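Local coordinates for glideosome-associated protein 50 (Plasmodium falciparum 3D7, PDB 3TGH), which is a component of the glideosome, the complex of parasite gliding motility and host cell invasion, and may help assemble and anchor it to the inner membrane complex, at residues V35-S40 and P75-L80; W127-T132 and K180-V185; N235-I240 and S267-S272. All blocks are in the same frame, centred on the assembly; numbering follows the deposited sequence.

Interaction 1. Residues V35-S40 and P75-L80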
loop_
_atom_site.group_PDB
_atom_site.type_symbol
_atom_site.label_atom_id
_atom_site.label_comp_id
_atom_site.label_asym_id
_atom_site.label_seq_id
_atom_site.Cartn_x
_atom_site.Cartn_y
_atom_site.Cartn_z
ATOM N N VAL A 35 2.085 -2.150 -16.085
ATOM C CA VAL A 35 2.382 -1.839 -14.689
ATOM C C VAL A 35 3.877 -2.041 -14.441
ATOM O O VAL A 35 4.454 -3.025 -14.906
ATOM C CB VAL A 35 1.556 -2.726 -13.746
ATOM C CG1 VAL A 35 2.084 -2.653 -12.306
ATOM C CG2 VAL A 35 0.067 -2.332 -13.817
ATOM N N THR A 36 4.502 -1.110 -13.723
ATOM C CA THR A 36 5.944 -1.198 -13.442
ATOM C C THR A 36 6.324 -1.493 -11.981
ATOM O O THR A 36 7.480 -1.799 -11.697
ATOM C CB THR A 36 6.680 0.057 -13.927
ATOM O OG1 THR A 36 6.116 1.211 -13.300
ATOM C CG2 THR A 36 6.561 0.177 -15.456
ATOM N N PHE A 37 5.365 -1.420 -11.061
ATOM C CA PHE A 37 5.577 -1.929 -9.707
ATOM C C PHE A 37 4.256 -2.196 -9.003
ATOM O O PHE A 37 3.194 -1.783 -9.467
ATOM C CB PHE A 37 6.473 -1.012 -8.859
ATOM C CG PHE A 37 5.923 0.367 -8.635
ATOM C CD1 PHE A 37 5.188 0.666 -7.490
ATOM C CD2 PHE A 37 6.167 1.379 -9.555
ATOM C CE1 PHE A 37 4.698 1.951 -7.272
ATOM C CE2 PHE A 37 5.678 2.657 -9.349
ATOM C CZ PHE A 37 4.944 2.942 -8.194
ATOM N N ILE A 38 4.351 -2.934 -7.910
ATOM C CA ILE A 38 3.195 -3.344 -7.123
ATOM C C ILE A 38 3.367 -2.799 -5.713
ATOM O O ILE A 38 4.477 -2.786 -5.170
ATOM C CB ILE A 38 3.081 -4.887 -7.073
ATOM C CG1 ILE A 38 2.966 -5.475 -8.488
ATOM C CG2 ILE A 38 1.902 -5.324 -6.201
ATOM C CD1 ILE A 38 3.431 -6.934 -8.578
ATOM N N VAL A 39 2.269 -2.348 -5.111
ATOM C CA VAL A 39 2.240 -2.059 -3.689
ATOM C C VAL A 39 1.258 -3.021 -3.039
ATOM O O VAL A 39 0.281 -3.442 -3.669
ATOM C CB VAL A 39 1.837 -0.596 -3.360
ATOM C CG1 VAL A 39 2.790 0.403 -4.026
ATOM C CG2 VAL A 39 0.383 -0.313 -3.757
ATOM N N SER A 40 1.503 -3.361 -1.780
ATOM C CA SER A 40 0.642 -4.308 -1.071
ATOM C C SER A 40 0.140 -3.763 0.259
ATOM O O SER A 40 0.871 -3.796 1.245
ATOM C CB SER A 40 1.384 -5.623 -0.852
ATOM O OG SER A 40 0.552 -6.572 -0.202
ATOM N N PRO A 75 9.351 -4.453 -8.623
ATOM C CA PRO A 75 9.251 -4.263 -7.177
ATOM C C PRO A 75 7.874 -4.598 -6.633
ATOM O O PRO A 75 6.878 -4.326 -7.293
ATOM C CB PRO A 75 9.532 -2.766 -6.998
ATOM C CG PRO A 75 10.338 -2.403 -8.185
ATOM C CD PRO A 75 9.766 -3.214 -9.299
ATOM N N PHE A 76 7.860 -5.202 -5.448
ATOM C CA PHE A 76 6.658 -5.515 -4.679
ATOM C C PHE A 76 6.850 -4.834 -3.319
ATOM O O PHE A 76 7.469 -5.409 -2.404
ATOM C CB PHE A 76 6.540 -7.035 -4.542
ATOM C CG PHE A 76 5.255 -7.505 -3.909
ATOM C CD1 PHE A 76 4.142 -7.784 -4.691
ATOM C CD2 PHE A 76 5.185 -7.739 -2.549
ATOM C CE1 PHE A 76 2.964 -8.243 -4.113
ATOM C CE2 PHE A 76 4.001 -8.194 -1.963
ATOM C CZ PHE A 76 2.897 -8.438 -2.751
ATOM N N PHE A 77 6.379 -3.589 -3.216
ATOM C CA PHE A 77 6.568 -2.759 -2.029
ATOM C C PHE A 77 5.469 -3.142 -1.062
ATOM O O PHE A 77 4.285 -2.899 -1.336
ATOM C CB PHE A 77 6.424 -1.267 -2.339
ATOM C CG PHE A 77 7.482 -0.715 -3.258
ATOM C CD1 PHE A 77 8.761 -0.464 -2.791
ATOM C CD2 PHE A 77 7.179 -0.403 -4.573
ATOM C CE1 PHE A 77 9.733 0.054 -3.640
ATOM C CE2 PHE A 77 8.146 0.112 -5.423
ATOM C CZ PHE A 77 9.420 0.341 -4.955
ATOM N N THR A 78 5.843 -3.740 0.056
ATOM C CA THR A 78 4.844 -4.225 0.983
ATOM C C THR A 78 5.010 -3.680 2.395
ATOM O O THR A 78 6.004 -3.046 2.730
ATOM C CB THR A 78 4.782 -5.763 0.971
ATOM O OG1 THR A 78 3.603 -6.172 1.679
ATOM C CG2 THR A 78 6.011 -6.378 1.611
ATOM N N VAL A 79 3.960 -3.873 3.192
ATOM C CA VAL A 79 3.964 -3.572 4.611
ATOM C C VAL A 79 3.318 -4.748 5.331
ATOM O O VAL A 79 2.693 -5.604 4.705
ATOM C CB VAL A 79 3.127 -2.316 4.947
ATOM C CG1 VAL A 79 3.764 -1.068 4.363
ATOM C CG2 VAL A 79 1.689 -2.476 4.441
ATOM N N LEU A 80 3.476 -4.770 6.647
ATOM C CA LEU A 80 2.832 -5.771 7.476
ATOM C C LEU A 80 1.453 -5.311 7.902
ATOM O O LEU A 80 1.207 -4.120 8.136
ATOM C CB LEU A 80 3.670 -6.045 8.723
ATOM C CG LEU A 80 4.650 -7.225 8.662
ATOM C CD1 LEU A 80 5.202 -7.543 7.288
ATOM C CD2 LEU A 80 5.716 -7.088 9.705
#

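Interaction 2. Residues W127-T132 and K180-V185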
loop_
_atom_site.group_PDB
_atom_site.type_symbol
_atom_site.label_atom_id
_atom_site.label_comp_id
_atom_site.label_asym_id
_atom_site.label_seq_id
_atom_site.Cartn_x
_atom_site.Cartn_y
_atom_site.Cartn_z
ATOM N N TRP A 127 8.109 0.620 8.359
ATOM C CA TRP A 127 7.649 1.839 7.716
ATOM C C TRP A 127 8.814 2.421 6.912
ATOM O O TRP A 127 9.979 2.311 7.320
ATOM C CB TRP A 127 7.127 2.865 8.734
ATOM C CG TRP A 127 8.170 3.378 9.686
ATOM C CD1 TRP A 127 8.886 4.527 9.578
ATOM C CD2 TRP A 127 8.607 2.737 10.885
ATOM N NE1 TRP A 127 9.751 4.646 10.648
ATOM C CE2 TRP A 127 9.597 3.552 11.460
ATOM C CE3 TRP A 127 8.247 1.546 11.535
ATOM C CZ2 TRP A 127 10.246 3.213 12.649
ATOM C CZ3 TRP A 127 8.891 1.206 12.711
ATOM C CH2 TRP A 127 9.879 2.038 13.260
ATOM N N TYR A 128 8.500 3.035 5.777
ATOM C CA TYR A 128 9.531 3.553 4.863
ATOM C C TYR A 128 8.892 4.418 3.771
ATOM O O TYR A 128 7.692 4.719 3.817
ATOM C CB TYR A 128 10.364 2.395 4.260
ATOM C CG TYR A 128 9.587 1.412 3.393
ATOM C CD1 TYR A 128 8.855 0.380 3.967
ATOM C CD2 TYR A 128 9.614 1.504 1.995
ATOM C CE1 TYR A 128 8.132 -0.506 3.198
ATOM C CE2 TYR A 128 8.907 0.607 1.202
ATOM C CZ TYR A 128 8.151 -0.390 1.815
ATOM O OH TYR A 128 7.453 -1.288 1.045
ATOM N N HIS A 129 9.694 4.854 2.806
ATOM C CA HIS A 129 9.192 5.683 1.707
ATOM C C HIS A 129 9.910 5.342 0.424
ATOM O O HIS A 129 10.993 4.757 0.451
ATOM C CB HIS A 129 9.389 7.165 2.019
ATOM C CG HIS A 129 10.778 7.492 2.461
ATOM N ND1 HIS A 129 11.128 7.593 3.788
ATOM C CD2 HIS A 129 11.922 7.669 1.755
ATOM C CE1 HIS A 129 12.417 7.865 3.881
ATOM N NE2 HIS A 129 12.922 7.921 2.661
ATOM N N TYR A 130 9.290 5.725 -0.686
ATOM C CA TYR A 130 9.841 5.559 -2.025
ATOM C C TYR A 130 9.426 6.790 -2.826
ATOM O O TYR A 130 8.242 7.044 -3.034
ATOM C CB TYR A 130 9.297 4.277 -2.660
ATOM C CG TYR A 130 9.599 4.107 -4.134
ATOM C CD1 TYR A 130 10.908 4.025 -4.591
ATOM C CD2 TYR A 130 8.565 3.992 -5.070
ATOM C CE1 TYR A 130 11.190 3.859 -5.949
ATOM C CE2 TYR A 130 8.835 3.827 -6.427
ATOM C CZ TYR A 130 10.147 3.761 -6.857
ATOM O OH TYR A 130 10.411 3.591 -8.196
ATOM N N PHE A 131 10.409 7.580 -3.231
ATOM C CA PHE A 131 10.157 8.779 -4.017
ATOM C C PHE A 131 10.601 8.493 -5.431
ATOM O O PHE A 131 11.694 7.965 -5.645
ATOM C CB PHE A 131 10.956 9.961 -3.471
ATOM C CG PHE A 131 10.333 10.622 -2.277
ATOM C CD1 PHE A 131 10.279 9.971 -1.053
ATOM C CD2 PHE A 131 9.831 11.912 -2.367
ATOM C CE1 PHE A 131 9.700 10.585 0.054
ATOM C CE2 PHE A 131 9.261 12.533 -1.263
ATOM C CZ PHE A 131 9.201 11.872 -0.052
ATOM N N THR A 132 9.760 8.842 -6.395
ATOM C CA THR A 132 10.076 8.624 -7.792
ATOM C C THR A 132 9.547 9.784 -8.640
ATOM O O THR A 132 8.997 10.754 -8.116
ATOM C CB THR A 132 9.535 7.261 -8.277
ATOM O OG1 THR A 132 10.060 6.973 -9.581
ATOM C CG2 THR A 132 7.997 7.237 -8.291
ATOM N N LYS A 180 5.772 12.010 10.075
ATOM C CA LYS A 180 5.667 13.461 10.017
ATOM C C LYS A 180 6.769 14.073 9.152
ATOM O O LYS A 180 6.508 14.992 8.373
ATOM C CB LYS A 180 5.680 14.071 11.422
ATOM C CG LYS A 180 4.412 13.775 12.222
ATOM C CD LYS A 180 4.531 14.226 13.684
ATOM C CE LYS A 180 3.235 13.971 14.447
ATOM N NZ LYS A 180 3.341 14.293 15.909
ATOM N N SER A 181 7.983 13.547 9.283
ATOM C CA SER A 181 9.122 13.997 8.476
ATOM C C SER A 181 8.902 13.690 6.997
ATOM O O SER A 181 9.094 14.551 6.154
ATOM C CB SER A 181 10.418 13.353 8.962
ATOM O OG SER A 181 10.705 13.750 10.290
ATOM N N GLN A 182 8.475 12.467 6.689
ATOM C CA GLN A 182 8.181 12.086 5.305
ATOM C C GLN A 182 7.128 12.996 4.660
ATOM O O GLN A 182 7.279 13.425 3.522
ATOM C CB GLN A 182 7.705 10.631 5.244
ATOM C CG GLN A 182 8.767 9.610 5.603
ATOM C CD GLN A 182 8.195 8.253 5.961
ATOM O OE1 GLN A 182 7.065 8.153 6.447
ATOM N NE2 GLN A 182 8.982 7.200 5.753
ATOM N N LEU A 183 6.047 13.283 5.384
ATOM C CA LEU A 183 4.977 14.113 4.839
ATOM C C LEU A 183 5.434 15.560 4.666
ATOM O O LEU A 183 5.076 16.213 3.682
ATOM C CB LEU A 183 3.728 14.040 5.728
ATOM C CG LEU A 183 3.003 12.691 5.706
ATOM C CD1 LEU A 183 2.007 12.616 6.885
ATOM C CD2 LEU A 183 2.290 12.449 4.391
ATOM N N SER A 184 6.243 16.044 5.604
ATOM C CA SER A 184 6.814 17.392 5.523
ATOM C C SER A 184 7.673 17.590 4.271
ATOM O O SER A 184 7.640 18.655 3.652
ATOM C CB SER A 184 7.653 17.687 6.766
ATOM O OG SER A 184 8.125 19.020 6.744
ATOM N N VAL A 185 8.434 16.566 3.904
ATOM C CA VAL A 185 9.244 16.604 2.685
ATOM C C VAL A 185 8.357 16.470 1.449
ATOM O O VAL A 185 8.494 17.241 0.499
ATOM C CB VAL A 185 10.331 15.514 2.687
ATOM C CG1 VAL A 185 11.033 15.430 1.326
ATOM C CG2 VAL A 185 11.346 15.781 3.797
#

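Interaction 3. Residues N235-I240 and S267-S272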
loop_
_atom_site.group_PDB
_atom_site.type_symbol
_atom_site.label_atom_id
_atom_site.label_comp_id
_atom_site.label_asym_id
_atom_site.label_seq_id
_atom_site.Cartn_x
_atom_site.Cartn_y
_atom_site.Cartn_z
ATOM N N ASN A 235 -11.765 -7.170 3.923
ATOM C CA ASN A 235 -11.638 -7.997 2.729
ATOM C C ASN A 235 -12.672 -7.632 1.683
ATOM O O ASN A 235 -13.594 -8.403 1.381
ATOM C CB ASN A 235 -11.699 -9.483 3.083
ATOM C CG ASN A 235 -10.652 -9.881 4.099
ATOM O OD1 ASN A 235 -10.962 -10.548 5.082
ATOM N ND2 ASN A 235 -9.405 -9.458 3.876
ATOM N N ASN A 236 -12.501 -6.433 1.140
ATOM C CA ASN A 236 -13.390 -5.888 0.130
ATOM C C ASN A 236 -12.660 -4.809 -0.651
ATOM O O ASN A 236 -11.486 -4.500 -0.365
ATOM C CB ASN A 236 -14.674 -5.338 0.775
ATOM C CG ASN A 236 -14.404 -4.235 1.783
ATOM O OD1 ASN A 236 -14.404 -4.474 2.988
ATOM N ND2 ASN A 236 -14.182 -3.022 1.296
ATOM N N MET A 237 -13.338 -4.261 -1.650
ATOM C CA MET A 237 -12.833 -3.105 -2.375
ATOM C C MET A 237 -13.769 -1.943 -2.105
ATOM O O MET A 237 -14.987 -2.129 -2.002
ATOM C CB MET A 237 -12.743 -3.402 -3.876
ATOM C CG MET A 237 -11.684 -4.457 -4.211
ATOM S SD MET A 237 -11.473 -4.803 -5.985
ATOM C CE MET A 237 -13.146 -5.139 -6.474
ATOM N N GLU A 238 -13.207 -0.750 -1.973
ATOM C CA GLU A 238 -14.006 0.446 -1.734
ATOM C C GLU A 238 -13.231 1.714 -2.057
ATOM O O GLU A 238 -11.995 1.747 -1.957
ATOM C CB GLU A 238 -14.471 0.496 -0.270
ATOM C CG GLU A 238 -15.241 1.778 0.101
ATOM C CD GLU A 238 -16.089 1.642 1.352
ATOM O OE1 GLU A 238 -15.659 0.974 2.319
ATOM O OE2 GLU A 238 -17.192 2.223 1.372
ATOM N N VAL A 239 -13.960 2.753 -2.451
ATOM C CA VAL A 239 -13.412 4.099 -2.448
ATOM C C VAL A 239 -14.368 5.049 -1.715
ATOM O O VAL A 239 -15.575 5.114 -2.014
ATOM C CB VAL A 239 -13.037 4.604 -3.874
ATOM C CG1 VAL A 239 -14.186 4.440 -4.843
ATOM C CG2 VAL A 239 -12.551 6.063 -3.818
ATOM N N ILE A 240 -13.818 5.724 -0.707
ATOM C CA ILE A 240 -14.492 6.777 0.042
ATOM C C ILE A 240 -13.739 8.068 -0.227
ATOM O O ILE A 240 -12.524 8.126 -0.027
ATOM C CB ILE A 240 -14.494 6.456 1.547
ATOM C CG1 ILE A 240 -15.468 5.305 1.823
ATOM C CG2 ILE A 240 -14.852 7.699 2.382
ATOM C CD1 ILE A 240 -15.334 4.688 3.205
ATOM N N SER A 267 -18.998 7.012 0.619
ATOM C CA SER A 267 -18.586 5.893 -0.217
ATOM C C SER A 267 -19.107 6.090 -1.642
ATOM O O SER A 267 -20.295 6.357 -1.854
ATOM C CB SER A 267 -19.095 4.571 0.357
ATOM O OG SER A 267 -18.699 3.484 -0.454
ATOM N N LEU A 268 -18.208 5.966 -2.614
ATOM C CA LEU A 268 -18.558 6.096 -4.023
ATOM C C LEU A 268 -18.726 4.732 -4.689
ATOM O O LEU A 268 -19.409 4.605 -5.702
ATOM C CB LEU A 268 -17.480 6.893 -4.760
ATOM C CG LEU A 268 -17.290 8.347 -4.315
ATOM C CD1 LEU A 268 -16.085 8.953 -5.030
ATOM C CD2 LEU A 268 -18.550 9.159 -4.572
ATOM N N PHE A 269 -18.091 3.718 -4.116
ATOM C CA PHE A 269 -18.116 2.382 -4.667
ATOM C C PHE A 269 -17.717 1.393 -3.591
ATOM O O PHE A 269 -16.797 1.656 -2.812
ATOM C CB PHE A 269 -17.135 2.289 -5.847
ATOM C CG PHE A 269 -16.691 0.888 -6.167
ATOM C CD1 PHE A 269 -17.527 0.018 -6.842
ATOM C CD2 PHE A 269 -15.426 0.446 -5.803
ATOM C CE1 PHE A 269 -17.116 -1.272 -7.147
ATOM C CE2 PHE A 269 -15.010 -0.844 -6.100
ATOM C CZ PHE A 269 -15.859 -1.705 -6.771
ATOM N N PHE A 270 -18.412 0.261 -3.556
ATOM C CA PHE A 270 -18.069 -0.834 -2.657
ATOM C C PHE A 270 -18.335 -2.159 -3.356
ATOM O O PHE A 270 -19.375 -2.328 -3.991
ATOM C CB PHE A 270 -18.899 -0.766 -1.371
ATOM C CG PHE A 270 -18.575 -1.852 -0.380
ATOM C CD1 PHE A 270 -17.770 -1.588 0.716
ATOM C CD2 PHE A 270 -19.079 -3.140 -0.543
ATOM C CE1 PHE A 270 -17.464 -2.581 1.637
ATOM C CE2 PHE A 270 -18.774 -4.136 0.362
ATOM C CZ PHE A 270 -17.959 -3.858 1.458
ATOM N N SER A 271 -17.407 -3.103 -3.212
ATOM C CA SER A 271 -17.608 -4.462 -3.710
ATOM C C SER A 271 -16.913 -5.476 -2.811
ATOM O O SER A 271 -15.783 -5.261 -2.380
ATOM C CB SER A 271 -17.068 -4.598 -5.130
ATOM O OG SER A 271 -17.229 -5.920 -5.608
ATOM N N SER A 272 -17.590 -6.588 -2.544
ATOM C CA SER A 272 -17.004 -7.686 -1.790
ATOM C C SER A 272 -16.247 -8.655 -2.707
ATOM O O SER A 272 -15.684 -9.633 -2.228
ATOM C CB SER A 272 -18.091 -8.434 -1.006
ATOM O OG SER A 272 -19.043 -9.007 -1.879
#

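Interaction 1. Residues V35-S40 and P75-L80
A first torsion of 62° sets the F37 ring between its own backbone N and carbonyl carbon, while F77, with CG beside its N (chi1 -65°), presents a ring edge to it. The result is an offset edge-to-face pair: the edge of F77 points at the face of F37, centroids 5.6 Å apart and planes at 83°, with F77 CE2 3.7 Å from F37 CD1. V39 shares this side of the sheet. On the other side lie I38, F76, S40 and T78. The CG2 branch of I38 meets the F76 ring at CD1 (3.7 Å), and farther round that ring CZ reaches S40 CB, also at 3.7 Å. P75 lays its ring carbons against F37 CB at the start of the pairing. Between the two layers the backbones run parallel, I38 paired with F76 and V39 with F77. I38 N donates to P75 O. F77 N returns a bond to I38 O at 2.8 Å. S40 N then donates to F77 O in a more bent bond. Strands 37-40 and 75-78, with helix 56-62 between them, make a beta-alpha-beta unit of the metallophosphoesterase fold; strand 4-8 flanks 37-40 on its other edge. T78 OG1 sits 3.4 Å from S40 CB but bonds to N44, and S40 OG bonds to L9 and W12. The interface thus joins aromatic and aliphatic packing on both sheet faces to the backbone hydrogen bonds of a parallel pair, while its two buried hydroxyls are satisfied by neighbouring loops.

Interaction 2. Residues W127-T132 and K180-V185
Strand 128-136, an outermost strand of one of the two mixed sheets, packs here against helix 169-189, with H129 and Q182 making the polar link. Q182 NE2 donates to H129 ND1 over 2.9 Å with an angle of 152° at the hydrogen. The donor lies in the imidazole plane, at the ring edge, whereas ND1 is tilted somewhat out of the amide plane. The two flat groups are almost perpendicular, 89° apart, so the amide meets the ring without stacking on it. As acceptor, ND1 should carry no proton, which would leave any ring proton on NE2. Q182 gets there by stretching out beyond CG, which carries its amide from the helix to the strand; CG itself passes 3.6 Å from ND1. The Y128 carbonyl oxygen is also near the amide, 3.4 Å from NE2. The strand and helix segments run in nearly the same direction, their axes 16° apart and 9.8 Å from each other at closest approach, the helix covering the outer face of its sheet in the four-layer alpha-beta-beta-alpha sandwich of metallophosphoesterases. Two residues on along the strand and about a helical turn on along the helix, the contact turns apolar: F131 CZ approaches V185 CG1 at 4.2 Å, and the Q182 carbonyl oxygen comes to the edge of the same ring at 4.3 Å from CZ. W127 NE1 bonds D178 of the same helix, while L324 and V327, from a loop late in the chain, touch F131 and H129.

Interaction 3. Residues N235-I240 and S267-S272
The F270 ring has M237 O over one face, 3.8 Å above the plane and offset toward the rim, and the E238 carboxylate at its edge, with OE1 3.7 Å from CD1. Carboxylate and ring planes stand 87° apart. The N236 amide is tilted only 30° from the ring plane, and its ND2 comes within 3.3 Å of F270 CE1. Both groups reach the ring by first torsions that differ: N236 CG lies between its backbone N and carbonyl carbon (chi1 60°), while E238 CG swings anti to its N and the extended chain carries OE2 on to S267. There S267 OG donates to the anti lone pair of OE2, 2.7 Å away; S204 is a second partner of that oxygen. The aromatic ring of F269 has V239 CG1 at its edge and S271 N over one face, and it stacks with Y300 of strand 297-305. Strands 237-240 and 267-271 pair antiparallel, the latter forming an outer edge of its sheet. M237 and S271 make a hydrogen-bonded pair, M237 N to S271 O at 2.7 Å and nearly straight. At V239 the regular pairing breaks in a classic beta bulge: L268 and F269 both face this one residue, V239 N donating to F269 O (3.1 Å) and L268 N to V239 O (2.8 Å). Past the bulge the register has moved by one, bringing I240 opposite S267, where I240 CG1 packs on S267 CA.

From the N terminus the three contacts follow in series, none overlapping another. Interaction 1 closes the beta-alpha-beta loop between strands 37-40 and 75-78 in one mixed sheet. Interaction 2 closes a longer loop, running through strand 148-156, between strand 128-136, at one edge of the second sheet, and helix 169-189 outside it. Interaction 3 closes a shorter loop through strand 245-250 and pairs strand 267-271 at the other edge of that second sheet, on the opposite side of the chain's centre. Interactions 1 and 2 touch, Y128 OH probably bonding T78 O and Y130 stacking on F77, so the two sheets meet there; interaction 3 touches neither.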